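Local coordinates for protein esterase (Rhizomucor miehei CAU432, PDB 4WY8) that hydrolyses carboxylic ester bonds as a carboxylesterase of the alpha/beta hydrolase fold, probably through a serine nucleophile, at residues T69-L74 / R102-L107; V85-G90 / D137-V142; V126-A131 / R232-A237; G166-A171 / D223-D228; A253-A258 / R272-A277. All coordinates share one frame; numbering follows the deposited sequence.

Contact 1 (T69-L74 / R102-L107)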
# COMPACT_ATOMS: atom_id res chain seq x y z
N THR A 69 -15.89 5.07 -22.77
CA THR A 69 -16.91 5.32 -21.74
C THR A 69 -16.30 6.24 -20.69
O THR A 69 -15.33 5.88 -20.02
CB THR A 69 -17.41 4.00 -21.11
OG1 THR A 69 -17.84 3.11 -22.14
CG2 THR A 69 -18.57 4.23 -20.19
N ILE A 70 -16.83 7.45 -20.56
CA ILE A 70 -16.26 8.43 -19.65
C ILE A 70 -17.15 8.66 -18.44
O ILE A 70 -18.30 9.10 -18.59
CB ILE A 70 -16.03 9.76 -20.35
CG1 ILE A 70 -15.27 9.53 -21.66
CG2 ILE A 70 -15.30 10.74 -19.42
CD1 ILE A 70 -15.17 10.76 -22.52
N THR A 71 -16.63 8.40 -17.25
CA THR A 71 -17.43 8.63 -16.04
C THR A 71 -16.83 9.76 -15.21
O THR A 71 -15.61 9.89 -15.14
CB THR A 71 -17.56 7.33 -15.19
OG1 THR A 71 -16.26 6.75 -15.01
CG2 THR A 71 -18.44 6.29 -15.88
N ARG A 72 -17.66 10.61 -14.62
CA ARG A 72 -17.16 11.63 -13.69
C ARG A 72 -18.10 11.83 -12.51
O ARG A 72 -19.26 11.45 -12.59
CB ARG A 72 -16.88 12.96 -14.44
CG ARG A 72 -17.74 13.26 -15.61
CD ARG A 72 -17.12 14.32 -16.55
NE ARG A 72 -16.97 15.62 -15.91
CZ ARG A 72 -15.95 16.45 -16.13
NH1 ARG A 72 -15.91 17.62 -15.50
NH2 ARG A 72 -14.97 16.12 -16.97
N PRO A 73 -17.60 12.44 -11.41
CA PRO A 73 -18.53 12.65 -10.29
C PRO A 73 -19.64 13.60 -10.70
O PRO A 73 -19.43 14.39 -11.63
CB PRO A 73 -17.65 13.28 -9.20
CG PRO A 73 -16.22 13.05 -9.63
CD PRO A 73 -16.26 12.98 -11.13
N LEU A 74 -20.81 13.48 -10.09
CA LEU A 74 -21.90 14.43 -10.29
C LEU A 74 -21.46 15.80 -9.79
O LEU A 74 -20.57 15.89 -8.94
CB LEU A 74 -23.17 13.97 -9.55
CG LEU A 74 -23.81 12.67 -10.03
CD1 LEU A 74 -25.00 12.34 -9.17
CD2 LEU A 74 -24.24 12.81 -11.47
N ARG A 102 -18.15 -1.53 -11.01
CA ARG A 102 -17.96 -1.24 -9.59
C ARG A 102 -16.63 -0.50 -9.36
O ARG A 102 -16.58 0.60 -8.79
CB ARG A 102 -18.03 -2.56 -8.80
CG ARG A 102 -17.64 -2.45 -7.33
CD ARG A 102 -18.69 -1.78 -6.49
NE ARG A 102 -19.93 -2.57 -6.52
CZ ARG A 102 -21.02 -2.29 -5.80
NH1 ARG A 102 -21.04 -1.25 -4.98
NH2 ARG A 102 -22.08 -3.07 -5.90
N THR A 103 -15.56 -1.10 -9.86
CA THR A 103 -14.22 -0.54 -9.72
C THR A 103 -14.13 0.88 -10.28
O THR A 103 -13.61 1.80 -9.63
CB THR A 103 -13.21 -1.44 -10.43
OG1 THR A 103 -13.24 -2.75 -9.83
CG2 THR A 103 -11.81 -0.84 -10.34
N VAL A 104 -14.66 1.06 -11.49
CA VAL A 104 -14.59 2.33 -12.20
C VAL A 104 -15.43 3.42 -11.53
O VAL A 104 -14.96 4.55 -11.34
CB VAL A 104 -15.04 2.13 -13.68
CG1 VAL A 104 -15.37 3.46 -14.32
CG2 VAL A 104 -13.94 1.39 -14.48
N TYR A 105 -16.65 3.10 -11.12
CA TYR A 105 -17.48 4.10 -10.44
C TYR A 105 -16.84 4.53 -9.13
O TYR A 105 -16.76 5.76 -8.83
CB TYR A 105 -18.90 3.59 -10.18
CG TYR A 105 -19.82 3.53 -11.39
CD1 TYR A 105 -19.31 3.45 -12.68
CD2 TYR A 105 -21.21 3.53 -11.23
CE1 TYR A 105 -20.16 3.38 -13.79
CE2 TYR A 105 -22.08 3.46 -12.34
CZ TYR A 105 -21.54 3.39 -13.61
OH TYR A 105 -22.37 3.31 -14.72
N GLU A 106 -16.33 3.55 -8.37
CA GLU A 106 -15.65 3.89 -7.10
C GLU A 106 -14.40 4.75 -7.30
O GLU A 106 -14.17 5.71 -6.58
CB GLU A 106 -15.26 2.61 -6.34
CG GLU A 106 -16.43 1.90 -5.65
CD GLU A 106 -17.04 2.68 -4.47
OE1 GLU A 106 -16.40 3.61 -3.92
OE2 GLU A 106 -18.18 2.33 -4.07
N LEU A 107 -13.57 4.38 -8.27
CA LEU A 107 -12.38 5.15 -8.59
C LEU A 107 -12.75 6.58 -9.00
O LEU A 107 -12.16 7.56 -8.57
CB LEU A 107 -11.60 4.45 -9.70
CG LEU A 107 -10.27 5.07 -10.13
CD1 LEU A 107 -9.23 5.16 -8.97
CD2 LEU A 107 -9.71 4.30 -11.33

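Contact 2 (V85-G90 / D137-V142)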
# COMPACT_ATOMS: atom_id res chain seq x y z
N VAL A 85 -7.05 7.22 -17.82
CA VAL A 85 -7.39 6.34 -18.90
C VAL A 85 -7.22 4.90 -18.41
O VAL A 85 -6.12 4.48 -18.03
CB VAL A 85 -6.51 6.59 -20.14
CG1 VAL A 85 -7.03 5.78 -21.29
CG2 VAL A 85 -6.53 8.08 -20.50
N PHE A 86 -8.31 4.16 -18.45
CA PHE A 86 -8.39 2.87 -17.78
C PHE A 86 -8.50 1.74 -18.78
O PHE A 86 -9.35 1.79 -19.67
CB PHE A 86 -9.58 2.86 -16.80
CG PHE A 86 -9.59 1.69 -15.88
CD1 PHE A 86 -10.18 0.48 -16.27
CD2 PHE A 86 -9.05 1.78 -14.61
CE1 PHE A 86 -10.20 -0.62 -15.42
CE2 PHE A 86 -9.06 0.67 -13.75
CZ PHE A 86 -9.65 -0.53 -14.17
N PHE A 87 -7.67 0.72 -18.61
CA PHE A 87 -7.71 -0.50 -19.43
C PHE A 87 -8.06 -1.72 -18.58
O PHE A 87 -7.35 -2.09 -17.60
CB PHE A 87 -6.37 -0.71 -20.15
CG PHE A 87 -5.81 0.54 -20.77
CD1 PHE A 87 -6.56 1.28 -21.68
CD2 PHE A 87 -4.55 1.00 -20.43
CE1 PHE A 87 -6.06 2.47 -22.24
CE2 PHE A 87 -4.04 2.16 -20.99
CZ PHE A 87 -4.79 2.90 -21.90
N HIS A 88 -9.19 -2.34 -18.93
CA HIS A 88 -9.75 -3.39 -18.10
C HIS A 88 -9.08 -4.73 -18.34
O HIS A 88 -8.51 -4.98 -19.42
CB HIS A 88 -11.27 -3.52 -18.32
CG HIS A 88 -11.67 -4.03 -19.67
ND1 HIS A 88 -11.63 -5.37 -20.00
CD2 HIS A 88 -12.17 -3.39 -20.76
CE1 HIS A 88 -12.07 -5.53 -21.24
NE2 HIS A 88 -12.40 -4.35 -21.72
N GLY A 89 -9.18 -5.59 -17.35
CA GLY A 89 -8.62 -6.93 -17.45
C GLY A 89 -9.65 -7.86 -18.07
O GLY A 89 -10.71 -7.42 -18.50
N GLY A 90 -9.33 -9.14 -18.12
CA GLY A 90 -10.19 -10.09 -18.77
C GLY A 90 -9.39 -10.92 -19.76
O GLY A 90 -9.95 -11.50 -20.71
N ASP A 137 -3.88 4.96 -29.14
CA ASP A 137 -4.64 5.99 -29.84
C ASP A 137 -5.59 6.77 -28.92
O ASP A 137 -5.79 7.98 -29.09
CB ASP A 137 -5.46 5.36 -30.97
CG ASP A 137 -4.65 5.13 -32.23
OD1 ASP A 137 -3.51 5.64 -32.33
OD2 ASP A 137 -5.17 4.43 -33.14
N ALA A 138 -6.19 6.07 -27.96
CA ALA A 138 -7.06 6.72 -26.98
C ALA A 138 -6.31 7.70 -26.07
O ALA A 138 -6.76 8.82 -25.84
CB ALA A 138 -7.78 5.69 -26.15
N VAL A 139 -5.16 7.27 -25.55
CA VAL A 139 -4.33 8.17 -24.74
C VAL A 139 -3.89 9.39 -25.54
O VAL A 139 -3.97 10.53 -25.07
CB VAL A 139 -3.08 7.45 -24.19
CG1 VAL A 139 -2.15 8.44 -23.48
CG2 VAL A 139 -3.48 6.31 -23.25
N VAL A 140 -3.42 9.16 -26.77
CA VAL A 140 -2.99 10.24 -27.66
C VAL A 140 -4.13 11.21 -27.91
O VAL A 140 -3.92 12.43 -27.93
CB VAL A 140 -2.47 9.69 -29.02
CG1 VAL A 140 -2.29 10.82 -30.04
CG2 VAL A 140 -1.18 8.92 -28.81
N TRP A 141 -5.33 10.68 -28.09
CA TRP A 141 -6.51 11.51 -28.29
C TRP A 141 -6.80 12.37 -27.04
O TRP A 141 -7.01 13.57 -27.16
CB TRP A 141 -7.72 10.65 -28.63
CG TRP A 141 -8.92 11.44 -29.09
CD1 TRP A 141 -9.26 11.73 -30.38
CD2 TRP A 141 -9.94 12.03 -28.26
NE1 TRP A 141 -10.41 12.48 -30.40
CE2 TRP A 141 -10.85 12.68 -29.12
CE3 TRP A 141 -10.16 12.09 -26.88
CZ2 TRP A 141 -11.98 13.36 -28.65
CZ3 TRP A 141 -11.28 12.77 -26.41
CH2 TRP A 141 -12.17 13.40 -27.29
N VAL A 142 -6.79 11.75 -25.86
CA VAL A 142 -7.06 12.49 -24.62
C VAL A 142 -6.01 13.57 -24.33
O VAL A 142 -6.36 14.66 -23.86
CB VAL A 142 -7.17 11.53 -23.38
CG1 VAL A 142 -7.33 12.32 -22.08
CG2 VAL A 142 -8.34 10.56 -23.55

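Contact 3 (V126-A131 / R232-A237)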
# COMPACT_ATOMS: atom_id res chain seq x y z
N VAL A 126 -9.84 -10.18 -32.72
CA VAL A 126 -8.61 -9.54 -33.18
C VAL A 126 -7.47 -10.18 -32.41
O VAL A 126 -7.70 -10.81 -31.38
CB VAL A 126 -8.65 -8.00 -32.98
CG1 VAL A 126 -9.88 -7.40 -33.70
CG2 VAL A 126 -8.65 -7.62 -31.50
N ARG A 127 -6.24 -10.04 -32.89
CA ARG A 127 -5.10 -10.56 -32.17
C ARG A 127 -4.26 -9.36 -31.72
O ARG A 127 -4.53 -8.22 -32.10
CB ARG A 127 -4.23 -11.48 -33.06
CG ARG A 127 -4.99 -12.55 -33.83
CD ARG A 127 -5.47 -13.68 -32.92
NE ARG A 127 -6.11 -14.75 -33.69
CZ ARG A 127 -6.60 -15.87 -33.16
NH1 ARG A 127 -6.52 -16.08 -31.86
NH2 ARG A 127 -7.17 -16.77 -33.95
N PHE A 128 -3.29 -9.63 -30.88
CA PHE A 128 -2.19 -8.70 -30.66
C PHE A 128 -1.67 -8.27 -32.04
O PHE A 128 -1.59 -9.11 -32.95
CB PHE A 128 -1.11 -9.40 -29.81
CG PHE A 128 0.18 -8.66 -29.71
CD1 PHE A 128 0.31 -7.59 -28.84
CD2 PHE A 128 1.29 -9.07 -30.45
CE1 PHE A 128 1.51 -6.90 -28.74
CE2 PHE A 128 2.49 -8.40 -30.35
CZ PHE A 128 2.60 -7.32 -29.49
N PRO A 129 -1.35 -6.97 -32.22
CA PRO A 129 -1.38 -5.88 -31.25
C PRO A 129 -2.48 -4.85 -31.46
O PRO A 129 -2.29 -3.67 -31.17
CB PRO A 129 -0.02 -5.21 -31.46
CG PRO A 129 0.17 -5.31 -32.96
CD PRO A 129 -0.51 -6.61 -33.39
N THR A 130 -3.64 -5.30 -31.89
CA THR A 130 -4.71 -4.40 -32.25
C THR A 130 -5.22 -3.58 -31.05
O THR A 130 -5.32 -2.33 -31.10
CB THR A 130 -5.87 -5.19 -32.85
OG1 THR A 130 -5.39 -5.92 -33.98
CG2 THR A 130 -7.00 -4.27 -33.26
N ALA A 131 -5.49 -4.28 -29.94
CA ALA A 131 -5.99 -3.61 -28.74
C ALA A 131 -5.01 -2.55 -28.24
O ALA A 131 -5.41 -1.43 -27.94
CB ALA A 131 -6.27 -4.61 -27.65
N ARG A 232 5.32 -13.73 -28.92
CA ARG A 232 5.30 -13.42 -27.49
C ARG A 232 6.62 -12.83 -27.05
O ARG A 232 6.75 -12.36 -25.91
CB ARG A 232 4.96 -14.67 -26.68
CG ARG A 232 3.62 -15.18 -27.08
CD ARG A 232 3.24 -16.44 -26.39
NE ARG A 232 1.94 -16.86 -26.90
CZ ARG A 232 1.29 -17.93 -26.47
NH1 ARG A 232 1.86 -18.69 -25.55
NH2 ARG A 232 0.10 -18.24 -26.98
N GLN A 233 7.61 -12.85 -27.94
CA GLN A 233 8.91 -12.31 -27.56
C GLN A 233 8.94 -10.78 -27.73
O GLN A 233 9.85 -10.11 -27.26
CB GLN A 233 10.02 -13.00 -28.38
CG GLN A 233 10.33 -14.45 -27.95
CD GLN A 233 11.27 -14.57 -26.74
OE1 GLN A 233 12.17 -13.74 -26.55
NE2 GLN A 233 11.06 -15.59 -25.92
N SER A 234 7.93 -10.20 -28.36
CA SER A 234 7.86 -8.73 -28.39
C SER A 234 7.71 -8.13 -26.99
O SER A 234 6.92 -8.62 -26.18
CB SER A 234 6.70 -8.28 -29.25
OG SER A 234 6.40 -6.90 -29.01
N ILE A 235 8.41 -7.04 -26.70
CA ILE A 235 8.33 -6.43 -25.37
C ILE A 235 6.97 -5.76 -25.15
O ILE A 235 6.58 -5.46 -24.02
CB ILE A 235 9.49 -5.42 -25.13
CG1 ILE A 235 9.41 -4.23 -26.09
CG2 ILE A 235 10.89 -6.13 -25.25
CD1 ILE A 235 10.52 -3.18 -25.85
N PHE A 236 6.25 -5.55 -26.26
CA PHE A 236 4.92 -4.97 -26.27
C PHE A 236 3.83 -6.02 -25.97
O PHE A 236 2.65 -5.68 -25.78
CB PHE A 236 4.67 -4.29 -27.61
CG PHE A 236 5.62 -3.14 -27.85
CD1 PHE A 236 5.47 -1.96 -27.13
CD2 PHE A 236 6.67 -3.25 -28.76
CE1 PHE A 236 6.34 -0.89 -27.30
CE2 PHE A 236 7.55 -2.18 -28.95
CZ PHE A 236 7.38 -1.00 -28.22
N ALA A 237 4.25 -7.27 -25.88
CA ALA A 237 3.41 -8.36 -25.41
C ALA A 237 3.79 -8.69 -23.96
O ALA A 237 2.95 -8.69 -23.05
CB ALA A 237 3.60 -9.59 -26.30

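Contact 4 (G166-A171 / D223-D228)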
# COMPACT_ATOMS: atom_id res chain seq x y z
N GLY A 166 -5.26 -5.58 -18.52
CA GLY A 166 -5.27 -4.13 -18.62
C GLY A 166 -4.03 -3.47 -18.02
O GLY A 166 -3.62 -2.40 -18.46
N GLY A 167 -3.43 -4.10 -17.02
CA GLY A 167 -2.15 -3.66 -16.47
C GLY A 167 -1.03 -3.87 -17.49
O GLY A 167 -0.12 -3.05 -17.63
N ASN A 168 -1.07 -5.02 -18.16
CA ASN A 168 -0.19 -5.25 -19.30
C ASN A 168 -0.35 -4.11 -20.30
O ASN A 168 0.62 -3.41 -20.64
CB ASN A 168 -0.50 -6.61 -19.95
CG ASN A 168 0.25 -6.84 -21.25
OD1 ASN A 168 -0.20 -6.42 -22.31
ND2 ASN A 168 1.40 -7.53 -21.18
N LEU A 169 -1.58 -3.87 -20.72
CA LEU A 169 -1.83 -2.78 -21.68
C LEU A 169 -1.28 -1.43 -21.17
O LEU A 169 -0.69 -0.68 -21.94
CB LEU A 169 -3.32 -2.66 -22.00
CG LEU A 169 -3.85 -3.81 -22.88
CD1 LEU A 169 -5.38 -3.75 -23.07
CD2 LEU A 169 -3.12 -3.85 -24.22
N SER A 170 -1.49 -1.10 -19.90
CA SER A 170 -0.97 0.16 -19.36
C SER A 170 0.56 0.22 -19.50
O SER A 170 1.12 1.22 -19.99
CB SER A 170 -1.39 0.33 -17.88
OG SER A 170 -2.81 0.37 -17.77
N ALA A 171 1.22 -0.85 -19.06
CA ALA A 171 2.69 -0.90 -19.11
C ALA A 171 3.23 -0.69 -20.55
O ALA A 171 4.17 0.14 -20.80
CB ALA A 171 3.18 -2.22 -18.55
N ASP A 223 -3.28 -17.93 -25.79
CA ASP A 223 -3.48 -18.61 -27.07
C ASP A 223 -4.48 -17.85 -27.94
O ASP A 223 -4.33 -17.80 -29.16
CB ASP A 223 -3.95 -20.06 -26.86
CG ASP A 223 -2.80 -20.99 -26.50
OD1 ASP A 223 -1.64 -20.63 -26.79
OD2 ASP A 223 -3.07 -22.07 -25.93
N HIS A 224 -5.50 -17.26 -27.33
CA HIS A 224 -6.38 -16.39 -28.14
C HIS A 224 -5.73 -15.06 -28.56
O HIS A 224 -6.00 -14.55 -29.65
CB HIS A 224 -7.68 -16.08 -27.40
CG HIS A 224 -8.67 -17.21 -27.40
ND1 HIS A 224 -9.15 -17.79 -28.56
CD2 HIS A 224 -9.31 -17.84 -26.38
CE1 HIS A 224 -10.03 -18.73 -28.26
NE2 HIS A 224 -10.14 -18.79 -26.94
N TYR A 225 -4.91 -14.47 -27.68
CA TYR A 225 -4.33 -13.13 -27.91
C TYR A 225 -3.14 -13.15 -28.89
O TYR A 225 -3.05 -12.31 -29.80
CB TYR A 225 -3.89 -12.53 -26.56
CG TYR A 225 -3.38 -11.09 -26.53
CD1 TYR A 225 -2.17 -10.78 -25.92
CD2 TYR A 225 -4.14 -10.05 -27.03
CE1 TYR A 225 -1.71 -9.48 -25.84
CE2 TYR A 225 -3.70 -8.74 -26.96
CZ TYR A 225 -2.48 -8.47 -26.36
OH TYR A 225 -2.03 -7.16 -26.28
N ILE A 226 -2.24 -14.10 -28.66
CA ILE A 226 -1.02 -14.26 -29.44
C ILE A 226 -0.83 -15.72 -29.81
O ILE A 226 -0.08 -16.44 -29.13
CB ILE A 226 0.22 -13.77 -28.65
CG1 ILE A 226 -0.04 -12.39 -28.06
CG2 ILE A 226 1.45 -13.69 -29.54
CD1 ILE A 226 1.08 -11.91 -27.17
N PRO A 227 -1.51 -16.18 -30.87
CA PRO A 227 -1.49 -17.60 -31.26
C PRO A 227 -0.11 -18.15 -31.55
O PRO A 227 0.23 -19.27 -31.15
CB PRO A 227 -2.34 -17.63 -32.55
CG PRO A 227 -3.24 -16.44 -32.43
CD PRO A 227 -2.39 -15.38 -31.74
N ASP A 228 0.69 -17.37 -32.25
CA ASP A 228 2.02 -17.83 -32.62
C ASP A 228 3.03 -17.36 -31.59
O ASP A 228 3.29 -16.17 -31.44
CB ASP A 228 2.31 -17.41 -34.06
CG ASP A 228 1.53 -18.27 -35.08
OD1 ASP A 228 1.30 -19.47 -34.79
OD2 ASP A 228 1.09 -17.75 -36.14
O HOH W 1 0.15 -6.72 -24.90

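Contact 5 (A253-A258 / R272-A277)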
# COMPACT_ATOMS: atom_id res chain seq x y z
N ALA A 253 5.40 5.14 -11.43
CA ALA A 253 4.65 3.88 -11.46
C ALA A 253 4.23 3.38 -10.08
O ALA A 253 4.99 3.46 -9.12
CB ALA A 253 5.48 2.79 -12.13
N LEU A 254 3.01 2.84 -10.02
CA LEU A 254 2.53 2.09 -8.86
C LEU A 254 2.19 0.68 -9.32
O LEU A 254 1.34 0.50 -10.19
CB LEU A 254 1.31 2.79 -8.23
CG LEU A 254 0.53 2.05 -7.11
CD1 LEU A 254 1.41 1.76 -5.90
CD2 LEU A 254 -0.76 2.82 -6.69
N VAL A 255 2.90 -0.30 -8.77
CA VAL A 255 2.71 -1.69 -9.16
C VAL A 255 2.17 -2.44 -7.95
O VAL A 255 2.83 -2.50 -6.89
CB VAL A 255 4.03 -2.33 -9.65
CG1 VAL A 255 3.80 -3.78 -10.17
CG2 VAL A 255 4.62 -1.48 -10.76
N ILE A 256 0.96 -2.97 -8.09
CA ILE A 256 0.30 -3.67 -6.99
C ILE A 256 0.15 -5.14 -7.32
O ILE A 256 -0.40 -5.49 -8.36
CB ILE A 256 -1.09 -3.04 -6.69
CG1 ILE A 256 -0.92 -1.62 -6.16
CG2 ILE A 256 -1.84 -3.84 -5.63
CD1 ILE A 256 -2.17 -0.81 -6.30
N THR A 257 0.64 -6.01 -6.44
CA THR A 257 0.52 -7.45 -6.68
C THR A 257 -0.27 -8.13 -5.57
O THR A 257 -0.38 -7.60 -4.43
CB THR A 257 1.91 -8.15 -6.80
OG1 THR A 257 2.69 -7.91 -5.61
CG2 THR A 257 2.68 -7.65 -8.03
N ALA A 258 -0.83 -9.30 -5.90
CA ALA A 258 -1.58 -10.10 -4.94
C ALA A 258 -0.71 -11.25 -4.45
O ALA A 258 -0.01 -11.89 -5.25
CB ALA A 258 -2.88 -10.63 -5.57
N ARG A 272 10.90 -4.64 -10.09
CA ARG A 272 12.36 -4.58 -9.89
C ARG A 272 13.09 -4.04 -11.13
O ARG A 272 13.95 -3.18 -11.00
CB ARG A 272 12.91 -5.95 -9.54
CG ARG A 272 12.50 -6.41 -8.17
CD ARG A 272 13.26 -7.64 -7.72
NE ARG A 272 12.57 -8.21 -6.56
CZ ARG A 272 11.62 -9.14 -6.66
NH1 ARG A 272 11.29 -9.62 -7.85
NH2 ARG A 272 11.01 -9.59 -5.56
N LYS A 273 12.73 -4.52 -12.32
CA LYS A 273 13.32 -3.95 -13.54
C LYS A 273 13.06 -2.44 -13.69
O LYS A 273 13.94 -1.69 -14.14
CB LYS A 273 12.81 -4.66 -14.79
CG LYS A 273 13.42 -6.04 -15.04
CD LYS A 273 13.39 -6.40 -16.53
CE LYS A 273 14.04 -7.77 -16.78
NZ LYS A 273 14.16 -8.06 -18.24
N LEU A 274 11.84 -2.00 -13.36
CA LEU A 274 11.57 -0.57 -13.46
C LEU A 274 12.43 0.23 -12.49
O LEU A 274 12.86 1.34 -12.81
CB LEU A 274 10.08 -0.26 -13.21
CG LEU A 274 9.06 -0.74 -14.26
CD1 LEU A 274 7.64 -0.40 -13.79
CD2 LEU A 274 9.35 -0.09 -15.58
N ILE A 275 12.68 -0.33 -11.31
CA ILE A 275 13.56 0.30 -10.34
C ILE A 275 15.01 0.34 -10.86
O ILE A 275 15.62 1.42 -10.86
CB ILE A 275 13.52 -0.44 -8.98
CG1 ILE A 275 12.13 -0.31 -8.35
CG2 ILE A 275 14.58 0.09 -8.01
CD1 ILE A 275 11.93 -1.20 -7.11
N GLU A 276 15.54 -0.78 -11.36
CA GLU A 276 16.88 -0.77 -11.97
C GLU A 276 17.02 0.31 -13.03
O GLU A 276 18.06 0.94 -13.14
CB GLU A 276 17.24 -2.11 -12.63
CG GLU A 276 17.97 -3.10 -11.76
CD GLU A 276 18.63 -4.22 -12.56
OE1 GLU A 276 18.12 -5.36 -12.51
OE2 GLU A 276 19.66 -3.95 -13.21
N ALA A 277 15.96 0.52 -13.80
CA ALA A 277 15.98 1.50 -14.87
C ALA A 277 15.85 2.96 -14.38
O ALA A 277 15.67 3.88 -15.19
CB ALA A 277 14.90 1.19 -15.85

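Contact 1 (T69-L74 / R102-L107)
Thr71 of strand 65-73 meets Val104 and Tyr105 of helix 101-111 where the helix packs on one face of the central sheet of the alpha/beta hydrolase fold. Thr71 gives up the most surface: its side chain leaves the strand toward the helix and its two branches go to different partners. The hydroxyl sits between the backbone N and the carbonyl carbon (chi1 49°), and OG1 comes within 3.5 Å of Val104 CG1. That approach is plain van der Waals contact; the polar need of OG1 is met by a hydrogen bond shared with Thr108 OG1, one turn further along the helix from Val104. The Val104 side chain crosses that of Thr71 at about a right angle, and it also leans on Val115 and Phe117 of strand 114-118, the neighbour of strand 65-73 in the sheet. Tyr105 lies on the other side of Thr71 from Val104, its side chain also touching Val51 and Leu53 of strand 51-59. The helix thus spans three adjacent strands, with Thr71 on the middle one. No hydrogen bond joins the two segments directly. The methyl branch of Thr71 completes the contact, CG2 lying 4.0 Å from Tyr105 CE1 and approaching the ring obliquely.

Contact 2 (V85-G90 / D137-V142)
Val139 turns CG2 anti to its own carbonyl carbon, CG1 taking the place opposite the backbone N (chi1 174°), and this CG2 methyl meets both Val85 and Phe87 of strand 83-87. In Phe87 it is CG that stands anti to the carbonyl carbon (chi1 -45°), which carries the ring back toward the Val85 end of the strand until CZ lies 3.9 Å from Val139 CG2. The methyl comes in at the ring edge, in the plane of the ring, and the two side chains cross at about a right angle. Val85, directed toward the helix, splits its branches: CG1 is 4.1 Å from Val139 CG2, while CG2 reaches Val142 CG2 at 4.3 Å, one helical turn closer to the C-terminal end. All four side chains are buried and the contact is wholly apolar. Helix 137-142 runs nearly antiparallel to strand 85-87, at 170° with the axes 9.8 Å apart, the helix-on-sheet layering of the alpha/beta hydrolase fold; the strand runs on into His88-Gly89-Gly90, an HGG sequence consistent with the oxyanion-hole loop of hormone-sensitive-lipase-like esterases.

Contact 3 (V126-A131 / R232-A237)
Phe128 reaches from the loop leading into helix 130-143 to Ser234, Phe236 and Ala237, in the loop between helices 215-225 and 244-247 of this alpha/beta hydrolase fold. The main aromatic interaction is a CH-pi contact: Ala237 CB stands over one face of the Phe128 ring, 4.3 Å from its centroid and 20° off the normal. Pro129 CB lies over the opposite face, so the ring is sandwiched; the peptide bond between Phe128 and Pro129 is cis. Apolar packing adds Phe236, whose CB is 4.1 Å from Phe128 CZ although its own ring leads away, toward helix 165-179. Polar atoms border the ring without bonding to it. Phe236 O approaches CE1 of Phe128 obliquely, at 3.4 Å. Ser234 OG lies at the ring edge, near its plane, 3.9 Å from Phe128 CZ. That hydroxyl is held by an ST turn in which Phe236 N donates to Ser234 OG over 3.1 Å, with an N-H...O angle of 146°.

Contact 4 (G166-A171 / D223-D228)
Tyr225 points its ring from the last turn of helix 215-225 toward Asn168 and Leu169 of helix 165-179, and the phenol end does all the touching. CG lies anti to the backbone N (chi1 -174°), which extends the side chain toward helix 165-179; the nearest CA atoms, of Tyr225 and Leu169, are 12.3 Å apart. Leu169 runs obliquely to it and lays CD2 against the hydroxyl, 4.0 Å from Tyr225 OH. Asn168 aims its amide at the same hydroxyl but stops short, OD1 being 4.4 Å from Tyr225 OH, and a water fills the step. The water donates to Asn168 OD1 and accepts from Tyr225 OH, both at 2.6 Å, and lies in the plane of the tyrosine ring. The other end of the amide is engaged as well: Asn168 ND2 donates to Ala237 O and to Val194 O, which should fix how the group is turned. Trp92 stacks on the Tyr225 ring. Further round the helix, Gly166 O accepts from Ser170 N and Ser170 OG, which arrive from opposite faces of its plane. Gly166 is the last glycine of a GxSxG sequence, so the contact lies on the helix that follows the probable nucleophile elbow of this alpha/beta hydrolase fold.

Contact 5 (A253-A258 / R272-A277)
Ala253, at the start of strand 253-258, faces the helix and sets its CB 4.2 Å from Leu274 CD1. Two residues on, Val255 points the same way, as alternation along a strand requires, and offers CG2 to the same methyl, 4.4 Å from Leu274 CD1. A single leucine branch therefore touches both strand residues. Leu274 holds CG anti to its carbonyl carbon (chi1 -68°) and continues extended (chi2 177°), which carries CD1 across to the strand. Thr257, next on this face, turns its OG1 to Glu268 OE2, on helix 264-276 six residues before Leu274. The strand and helix are the first two elements of a beta-alpha-beta unit; Leu274 also rests on Val281, in the strand that closes it. Arg272, on the outer side of the helix, forms a salt bridge with Glu259 of the second subunit. With no hydrogen bond between the segments and all three touching residues buried, the chemistry implies purely hydrophobic anchoring of helix to sheet.

How the contacts relate
Contacts 1, 2 and 5 each join a helix to the same mixed sheet, whereas contacts 3 and 4 pack loops and helices beside it. Contacts 1 and 5 lie on opposite sides of the chain's centre, about 26 Å apart between centres. Contact 2 touches contact 1 through Phe86, which packs on Val104 and Leu107, and contact 4 through Phe87, whose CD2 is 3.2 Å from Ser170 OG. Contacts 3 and 4 are closest, centres about 6 Å apart, and are probably joined by a hydrogen bond from Arg127 NH1 to His224 O, 2.7 Å. Contact 4 begins two residues after Ser164 of the probable Ser164-His291-Asp261 triad, and strand 253-258 ends three before Asp261; Asn168 sits near the triad without touching it.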